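PDB 4P78: HicB3 antitoxin from Yersinia pestis, which pairs with the HicA3 toxin in a toxin-antitoxin complex, probably neutralising the toxin by binding it directly. Local coordinates for residues A[1-13]-A[71-84]. Residues are numbered along the deposited sequence; the frame is centred on the assembly and turned at random.
Sequences MIYPIFIFKTVEG and RLKEEGGILGFVEI
Leu72 CD2 sits over the centre of the Phe6 ring, 3.6 Å from the centroid of that ring and 11° off its normal, a CH-pi contact made by a helix on an aromatic of strand 2-9. Phe6 has its CG anti to the carbonyl carbon (chi1 -73°), which leans the ring over toward helix 71-75. At the ring's edge lies Arg71 NE, with the guanidinium turned almost perpendicular to the ring; Leu79 CD1 also meets the edge and touches Pro4 CB at 3.6 Å. Phe8 meets the end of the helix differently, edge first: Glu75 O lies in the plane of its ring, and Phe8 CE1 comes within 3.3 Å of Gly77 CA, where the absence of a side chain on Gly77 lets the ring approach the backbone. Beneath these contacts the backbones of 2-9 and 78-83 pair antiparallel, making 78-83 an edge strand of the chain's four-stranded antiparallel sheet, with the first strand of the chain as its neighbour. The ladder of bonds through Tyr3, Ile5 and Ile7 includes Tyr3 N to Val82 O at 2.8 Å, close to straight at 174°, whereas Ile5 N reaches Gly80 O from above the carbonyl plane. On the face that helix 31-52 packs against, Ile5 CG2 meets Val82 CG2 at 3.8 Å, while Gly80 leaves room for Ile5 CG1. The N-terminal amine of Met1 bonds to Ile84 O and forms a salt bridge with Glu83 OE1 at 3.1 Å, approaching from above the carboxylate plane. At the other end a water bridges Lys9 N and Gly76 O. Farther out, Asp69 forms a salt bridge with Arg71, whose NH2 also bonds Gln56 of the HicA3 chain, and Glu75 pairs with Arg55 of that same toxin chain. Phe81 packs on Phe81 of the second antitoxin subunit, and backbone hydrogen bonds link Leu79 to that subunit.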
ATOM      1  N   MET A   1       2.392   7.306 -14.019  1.00 46.26           N
ATOM      2  CA  MET A   1       3.002   7.465 -12.707  1.00 42.51           C
ATOM      3  C   MET A   1       2.224   6.705 -11.626  1.00 44.60           C
ATOM      4  O   MET A   1       0.986   6.728 -11.602  1.00 37.13           O
ATOM      5  CB  MET A   1       3.098   8.949 -12.351  1.00 47.26           C
ATOM      6  CG  MET A   1       3.583   9.218 -10.938  1.00 46.78           C
ATOM      7  SD  MET A   1       4.065  10.934 -10.723  1.00 56.25           S
ATOM      8  CE  MET A   1       2.719  11.771 -11.564  1.00 54.81           C
ATOM      9  N   ILE A   2       2.962   6.023 -10.748  1.00 41.07           N
ATOM     10  CA  ILE A   2       2.371   5.263  -9.651  1.00 36.64           C
ATOM     11  C   ILE A   2       1.977   6.172  -8.498  1.00 31.58           C
ATOM     12  O   ILE A   2       2.808   6.901  -7.963  1.00 33.26           O
ATOM     13  CB  ILE A   2       3.330   4.182  -9.106  1.00 37.78           C
ATOM     14  CG1 ILE A   2       3.696   3.183 -10.195  1.00 42.58           C
ATOM     15  CG2 ILE A   2       2.671   3.412  -7.961  1.00 34.93           C
ATOM     16  CD1 ILE A   2       2.548   2.295 -10.562  1.00 48.40           C
ATOM     17  N   TYR A   3       0.707   6.110  -8.107  1.00 30.65           N
ATOM     18  CA  TYR A   3       0.230   6.865  -6.963  1.00 28.21           C
ATOM     19  C   TYR A   3      -0.198   5.970  -5.815  1.00 24.99           C
ATOM     20  O   TYR A   3      -0.772   4.899  -6.027  1.00 27.21           O
ATOM     21  CB  TYR A   3      -0.939   7.767  -7.365  1.00 33.38           C
ATOM     22  CG  TYR A   3      -0.511   9.114  -7.880  1.00 38.76           C
ATOM     23  CD1 TYR A   3      -0.281   9.323  -9.234  1.00 41.43           C
ATOM     24  CD2 TYR A   3      -0.340  10.184  -7.009  1.00 39.14           C
ATOM     25  CE1 TYR A   3       0.111  10.568  -9.700  1.00 40.31           C
ATOM     26  CE2 TYR A   3       0.044  11.422  -7.468  1.00 38.96           C
ATOM     27  CZ  TYR A   3       0.268  11.613  -8.812  1.00 43.71           C
ATOM     28  OH  TYR A   3       0.656  12.864  -9.259  1.00 48.14           O
ATOM     29  N   PRO A   4       0.075   6.418  -4.584  1.00 25.71           N
ATOM     30  CA  PRO A   4      -0.434   5.727  -3.396  1.00 24.26           C
ATOM     31  C   PRO A   4      -1.902   6.030  -3.186  1.00 24.78           C
ATOM     32  O   PRO A   4      -2.323   7.168  -3.438  1.00 22.89           O
ATOM     33  CB  PRO A   4       0.392   6.313  -2.259  1.00 22.01           C
ATOM     34  CG  PRO A   4       0.785   7.694  -2.757  1.00 25.87           C
ATOM     35  CD  PRO A   4       0.919   7.582  -4.248  1.00 24.83           C
ATOM     36  N   ILE A   5      -2.664   5.032  -2.749  1.00 21.33           N
ATOM     37  CA  ILE A   5      -4.018   5.255  -2.248  1.00 21.03           C
ATOM     38  C   ILE A   5      -4.145   4.621  -0.869  1.00 20.87           C
ATOM     39  O   ILE A   5      -3.457   3.648  -0.564  1.00 23.96           O
ATOM     40  CB  ILE A   5      -5.102   4.681  -3.195  1.00 22.58           C
ATOM     41  CG1 ILE A   5      -4.841   3.205  -3.494  1.00 21.83           C
ATOM     42  CG2 ILE A   5      -5.184   5.506  -4.504  1.00 22.26           C
ATOM     43  CD1 ILE A   5      -5.987   2.521  -4.237  1.00 23.77           C
ATOM     44  N   PHE A   6      -4.986   5.200  -0.019  1.00 20.49           N
ATOM     45  CA  PHE A   6      -5.309   4.607   1.275  1.00 21.07           C
ATOM     46  C   PHE A   6      -6.690   4.005   1.126  1.00 23.59           C
ATOM     47  O   PHE A   6      -7.619   4.713   0.732  1.00 22.49           O
ATOM     48  CB  PHE A   6      -5.315   5.644   2.415  1.00 21.82           C
ATOM     49  CG  PHE A   6      -3.958   6.128   2.836  1.00 18.64           C
ATOM     50  CD1 PHE A   6      -2.802   5.651   2.238  1.00 19.51           C
ATOM     51  CD2 PHE A   6      -3.841   7.056   3.854  1.00 21.16           C
ATOM     52  CE1 PHE A   6      -1.568   6.106   2.643  1.00 22.08           C
ATOM     53  CE2 PHE A   6      -2.605   7.508   4.267  1.00 20.46           C
ATOM     54  CZ  PHE A   6      -1.471   7.030   3.662  1.00 20.21           C
ATOM     55  N   ILE A   7      -6.854   2.710   1.405  1.00 23.31           N
ATOM     56  CA  ILE A   7      -8.184   2.145   1.304  1.00 22.11           C
ATOM     57  C   ILE A   7      -8.647   1.428   2.571  1.00 27.77           C
ATOM     58  O   ILE A   7      -7.849   0.952   3.384  1.00 27.56           O
ATOM     59  CB  ILE A   7      -8.309   1.177   0.106  1.00 23.69           C
ATOM     60  CG1 ILE A   7      -7.549  -0.112   0.342  1.00 28.86           C
ATOM     61  CG2 ILE A   7      -7.854   1.842  -1.186  1.00 27.46           C
ATOM     62  CD1 ILE A   7      -7.738  -1.104  -0.780  1.00 33.50           C
ATOM     63  N   PHE A   8      -9.966   1.355   2.701  1.00 23.83           N
ATOM     64  CA  PHE A   8     -10.629   0.908   3.912  1.00 25.08           C
ATOM     65  C   PHE A   8     -11.765  -0.012   3.524  1.00 26.43           C
ATOM     66  O   PHE A   8     -12.453   0.227   2.527  1.00 26.22           O
ATOM     67  CB  PHE A   8     -11.158   2.100   4.713  1.00 22.07           C
ATOM     68  CG  PHE A   8     -10.113   3.108   5.037  1.00 27.28           C
ATOM     69  CD1 PHE A   8      -9.421   3.047   6.237  1.00 26.07           C
ATOM     70  CD2 PHE A   8      -9.797   4.112   4.132  1.00 23.89           C
ATOM     71  CE1 PHE A   8      -8.446   3.984   6.532  1.00 25.31           C
ATOM     72  CE2 PHE A   8      -8.816   5.033   4.425  1.00 21.98           C
ATOM     73  CZ  PHE A   8      -8.137   4.963   5.629  1.00 22.37           C
ATOM     74  N   LYS A   9     -11.961  -1.068   4.300  1.00 29.44           N
ATOM     75  CA  LYS A   9     -13.029  -2.027   4.025  1.00 32.66           C
ATOM     76  C   LYS A   9     -14.421  -1.435   4.271  1.00 31.26           C
ATOM     77  O   LYS A   9     -14.642  -0.767   5.274  1.00 32.63           O
ATOM     78  CB  LYS A   9     -12.838  -3.275   4.879  1.00 32.76           C
ATOM     79  CG  LYS A   9     -12.745  -4.549   4.076  1.00 39.47           C
ATOM     80  CD  LYS A   9     -14.051  -4.840   3.399  1.00 40.75           C
ATOM     81  CE  LYS A   9     -13.879  -5.807   2.237  1.00 40.80           C
ATOM     82  NZ  LYS A   9     -15.122  -5.851   1.412  1.00 43.16           N
ATOM     83  N   THR A  10     -15.345  -1.677   3.342  1.00 31.67           N
ATOM     84  CA  THR A  10     -16.752  -1.320   3.518  1.00 36.36           C
ATOM     85  C   THR A  10     -17.586  -2.589   3.363  1.00 40.36           C
ATOM     86  O   THR A  10     -17.039  -3.658   3.080  1.00 41.73           O
ATOM     87  CB  THR A  10     -17.247  -0.274   2.484  1.00 33.83           C
ATOM     88  OG1 THR A  10     -17.238  -0.854   1.175  1.00 33.39           O
ATOM     89  CG2 THR A  10     -16.366   0.980   2.485  1.00 29.36           C
ATOM     90  N   VAL A  11     -18.904  -2.480   3.515  1.00 40.02           N
ATOM     91  CA  VAL A  11     -19.749  -3.648   3.308  1.00 41.42           C
ATOM     92  C   VAL A  11     -19.775  -3.999   1.815  1.00 45.86           C
ATOM     93  O   VAL A  11     -19.714  -5.172   1.455  1.00 50.44           O
ATOM     94  CB  VAL A  11     -21.189  -3.440   3.858  1.00 47.01           C
ATOM     95  CG1 VAL A  11     -21.137  -2.856   5.259  1.00 45.61           C
ATOM     96  CG2 VAL A  11     -22.032  -2.551   2.949  1.00 47.95           C
ATOM     97  N   GLU A  12     -19.810  -2.983   0.951  1.00 48.15           N
ATOM     98  CA  GLU A  12     -19.859  -3.192  -0.496  1.00 46.86           C
ATOM     99  C   GLU A  12     -18.528  -3.741  -1.012  1.00 47.85           C
ATOM    100  O   GLU A  12     -18.495  -4.672  -1.820  1.00 52.48           O
ATOM    101  CB  GLU A  12     -20.211  -1.885  -1.217  1.00 49.46           C
ATOM    102  CG  GLU A  12     -21.680  -1.454  -1.126  1.00 46.87           C
ATOM    103  CD  GLU A  12     -21.868   0.030  -1.437  1.00 48.83           C
ATOM    104  OE1 GLU A  12     -21.166   0.858  -0.801  1.00 48.26           O
ATOM    105  OE2 GLU A  12     -22.691   0.373  -2.326  1.00 44.23           O
ATOM    106  N   GLY A  13     -17.435  -3.158  -0.532  1.00 37.35           N
ATOM    107  CA  GLY A  13     -16.101  -3.614  -0.874  1.00 37.68           C
ATOM    108  C   GLY A  13     -15.062  -2.735  -0.195  1.00 35.03           C
ATOM    109  O   GLY A  13     -14.678  -2.984   0.949  1.00 29.83           O
ATOM    110  N   ARG A  71      -2.915   7.877   9.655  1.00 30.31           N
ATOM    111  CA  ARG A  71      -4.241   7.547   9.130  1.00 30.65           C
ATOM    112  C   ARG A  71      -4.316   6.067   8.778  1.00 31.72           C
ATOM    113  O   ARG A  71      -5.372   5.452   8.878  1.00 31.98           O
ATOM    114  CB  ARG A  71      -4.578   8.412   7.912  1.00 25.03           C
ATOM    115  CG  ARG A  71      -4.774   9.872   8.264  1.00 29.31           C
ATOM    116  CD  ARG A  71      -4.965  10.724   7.027  1.00 28.52           C
ATOM    117  NE  ARG A  71      -3.756  10.802   6.219  1.00 26.34           N
ATOM    118  CZ  ARG A  71      -3.650  11.539   5.119  1.00 25.65           C
ATOM    119  NH1 ARG A  71      -2.513  11.563   4.424  1.00 22.64           N
ATOM    120  NH2 ARG A  71      -4.693  12.241   4.703  1.00 23.99           N
ATOM    121  N   LEU A  72      -3.189   5.483   8.393  1.00 28.56           N
ATOM    122  CA  LEU A  72      -3.182   4.051   8.118  1.00 33.36           C
ATOM    123  C   LEU A  72      -3.458   3.265   9.404  1.00 35.91           C
ATOM    124  O   LEU A  72      -4.338   2.403   9.433  1.00 40.32           O
ATOM    125  CB  LEU A  72      -1.859   3.625   7.485  1.00 29.57           C
ATOM    126  CG  LEU A  72      -1.725   4.099   6.030  1.00 31.73           C
ATOM    127  CD1 LEU A  72      -0.368   3.740   5.434  1.00 24.79           C
ATOM    128  CD2 LEU A  72      -2.873   3.570   5.152  1.00 24.87           C
ATOM    129  N   LYS A  73      -2.733   3.600  10.464  1.00 36.91           N
ATOM    130  CA  LYS A  73      -2.890   2.954  11.763  1.00 38.71           C
ATOM    131  C   LYS A  73      -4.302   3.133  12.359  1.00 43.70           C
ATOM    132  O   LYS A  73      -4.901   2.179  12.862  1.00 44.89           O
ATOM    133  CB  LYS A  73      -1.834   3.501  12.724  1.00 43.18           C
ATOM    134  CG  LYS A  73      -0.381   3.274  12.246  1.00 47.65           C
ATOM    135  CD  LYS A  73       0.376   4.599  12.144  1.00 51.19           C
ATOM    136  CE  LYS A  73       1.818   4.441  11.640  1.00 44.79           C
ATOM    137  NZ  LYS A  73       2.757   5.336  12.405  1.00 49.36           N
ATOM    138  N   GLU A  74      -4.833   4.351  12.279  1.00 41.34           N
ATOM    139  CA  GLU A  74      -6.104   4.712  12.919  1.00 42.12           C
ATOM    140  C   GLU A  74      -7.335   3.864  12.578  1.00 45.41           C
ATOM    141  O   GLU A  74      -8.141   3.544  13.460  1.00 44.69           O
ATOM    142  CB  GLU A  74      -6.452   6.164  12.582  1.00 44.93           C
ATOM    143  CG  GLU A  74      -5.628   7.210  13.291  1.00 49.11           C
ATOM    144  CD  GLU A  74      -5.870   8.599  12.720  1.00 53.20           C
ATOM    145  OE1 GLU A  74      -5.111   9.534  13.069  1.00 53.57           O
ATOM    146  OE2 GLU A  74      -6.817   8.747  11.908  1.00 49.83           O
ATOM    147  N   GLU A  75      -7.524   3.538  11.306  1.00 40.63           N
ATOM    148  CA  GLU A  75      -8.832   3.037  10.901  1.00 36.34           C
ATOM    149  C   GLU A  75      -8.797   1.763  10.071  1.00 38.23           C
ATOM    150  O   GLU A  75      -9.793   1.401   9.432  1.00 38.00           O
ATOM    151  CB  GLU A  75      -9.588   4.129  10.129  1.00 37.04           C
ATOM    152  CG  GLU A  75      -9.959   5.365  10.960  1.00 42.33           C
ATOM    153  CD  GLU A  75     -10.944   5.063  12.087  1.00 45.78           C
ATOM    154  OE1 GLU A  75     -11.451   3.916  12.176  1.00 44.26           O
ATOM    155  OE2 GLU A  75     -11.211   5.983  12.893  1.00 51.42           O
ATOM    156  N   GLY A  76      -7.668   1.067  10.082  1.00 38.02           N
ATOM    157  CA  GLY A  76      -7.575  -0.163   9.319  1.00 34.13           C
ATOM    158  C   GLY A  76      -7.366   0.144   7.854  1.00 30.17           C
ATOM    159  O   GLY A  76      -7.967  -0.481   6.977  1.00 31.95           O
ATOM    160  N   GLY A  77      -6.525   1.139   7.593  1.00 29.97           N
ATOM    161  CA  GLY A  77      -6.203   1.517   6.233  1.00 29.15           C
ATOM    162  C   GLY A  77      -5.124   0.631   5.634  1.00 31.14           C
ATOM    163  O   GLY A  77      -4.211   0.175   6.322  1.00 28.41           O
ATOM    164  N   ILE A  78      -5.234   0.397   4.333  1.00 27.32           N
ATOM    165  CA  ILE A  78      -4.240  -0.359   3.597  1.00 25.28           C
ATOM    166  C   ILE A  78      -3.682   0.526   2.490  1.00 25.01           C
ATOM    167  O   ILE A  78      -4.427   1.281   1.870  1.00 23.25           O
ATOM    168  CB  ILE A  78      -4.860  -1.648   3.029  1.00 29.12           C
ATOM    169  CG1 ILE A  78      -5.380  -2.500   4.193  1.00 28.26           C
ATOM    170  CG2 ILE A  78      -3.839  -2.436   2.202  1.00 28.83           C
ATOM    171  CD1 ILE A  78      -6.518  -3.419   3.815  1.00 36.44           C
ATOM    172  N   LEU A  79      -2.369   0.464   2.272  1.00 25.01           N
ATOM    173  CA  LEU A  79      -1.733   1.156   1.150  1.00 22.08           C
ATOM    174  C   LEU A  79      -1.844   0.361  -0.154  1.00 24.47           C
ATOM    175  O   LEU A  79      -1.510  -0.831  -0.208  1.00 22.58           O
ATOM    176  CB  LEU A  79      -0.257   1.420   1.450  1.00 21.35           C
ATOM    177  CG  LEU A  79       0.627   1.964   0.318  1.00 20.50           C
ATOM    178  CD1 LEU A  79       0.200   3.382  -0.100  1.00 21.13           C
ATOM    179  CD2 LEU A  79       2.091   1.941   0.759  1.00 22.52           C
ATOM    180  N   GLY A  80      -2.312   1.023  -1.201  1.00 21.51           N
ATOM    181  CA  GLY A  80      -2.356   0.432  -2.524  1.00 23.93           C
ATOM    182  C   GLY A  80      -1.665   1.333  -3.530  1.00 22.75           C
ATOM    183  O   GLY A  80      -1.201   2.412  -3.185  1.00 24.52           O
ATOM    184  N   PHE A  81      -1.623   0.896  -4.784  1.00 24.61           N
ATOM    185  CA  PHE A  81      -0.932   1.616  -5.840  1.00 24.14           C
ATOM    186  C   PHE A  81      -1.796   1.636  -7.079  1.00 28.44           C
ATOM    187  O   PHE A  81      -2.332   0.602  -7.486  1.00 30.16           O
ATOM    188  CB  PHE A  81       0.427   0.959  -6.152  1.00 26.49           C
ATOM    189  CG  PHE A  81       1.201   0.583  -4.927  1.00 26.74           C
ATOM    190  CD1 PHE A  81       1.000  -0.647  -4.315  1.00 24.48           C
ATOM    191  CD2 PHE A  81       2.104   1.472  -4.360  1.00 27.26           C
ATOM    192  CE1 PHE A  81       1.691  -0.988  -3.163  1.00 24.58           C
ATOM    193  CE2 PHE A  81       2.806   1.138  -3.208  1.00 23.27           C
ATOM    194  CZ  PHE A  81       2.604  -0.089  -2.609  1.00 26.31           C
ATOM    195  N   VAL A  82      -1.945   2.818  -7.672  1.00 25.99           N
ATOM    196  CA  VAL A  82      -2.623   2.944  -8.958  1.00 31.85           C
ATOM    197  C   VAL A  82      -1.714   3.651  -9.962  1.00 31.86           C
ATOM    198  O   VAL A  82      -1.062   4.647  -9.634  1.00 32.83           O
ATOM    199  CB  VAL A  82      -3.979   3.723  -8.859  1.00 32.50           C
ATOM    200  CG1 VAL A  82      -5.079   2.837  -8.338  1.00 37.69           C
ATOM    201  CG2 VAL A  82      -3.837   4.965  -7.998  1.00 32.82           C
ATOM    202  N   GLU A  83      -1.671   3.112 -11.176  1.00 30.99           N
ATOM    203  CA  GLU A  83      -1.006   3.749 -12.303  1.00 36.34           C
ATOM    204  C   GLU A  83      -1.952   4.789 -12.882  1.00 39.53           C
ATOM    205  O   GLU A  83      -3.101   4.480 -13.195  1.00 39.34           O
ATOM    206  CB  GLU A  83      -0.621   2.730 -13.384  1.00 40.74           C
ATOM    207  CG  GLU A  83       0.882   2.553 -13.622  1.00 51.58           C
ATOM    208  CD  GLU A  83       1.560   3.777 -14.240  1.00 56.15           C
ATOM    209  OE1 GLU A  83       0.849   4.666 -14.765  1.00 60.51           O
ATOM    210  OE2 GLU A  83       2.812   3.850 -14.204  1.00 57.29           O
ATOM    211  N   ILE A  84      -1.465   6.020 -12.987  1.00 41.35           N
ATOM    212  CA  ILE A  84      -2.227   7.129 -13.545  1.00 43.86           C
ATOM    213  C   ILE A  84      -1.374   7.825 -14.599  1.00 48.30           C
ATOM    214  O   ILE A  84      -0.225   8.181 -14.333  1.00 43.69           O
ATOM    215  CB  ILE A  84      -2.646   8.131 -12.452  1.00 43.08           C
ATOM    216  CG1 ILE A  84      -3.731   7.522 -11.566  1.00 39.05           C
ATOM    217  CG2 ILE A  84      -3.152   9.430 -13.071  1.00 46.30           C
ATOM    218  CD1 ILE A  84      -3.975   8.294 -10.320  1.00 38.43           C
TER
HETATM  219  O   HOH W   1     -10.599  -1.540   6.723  1.00 29.67           O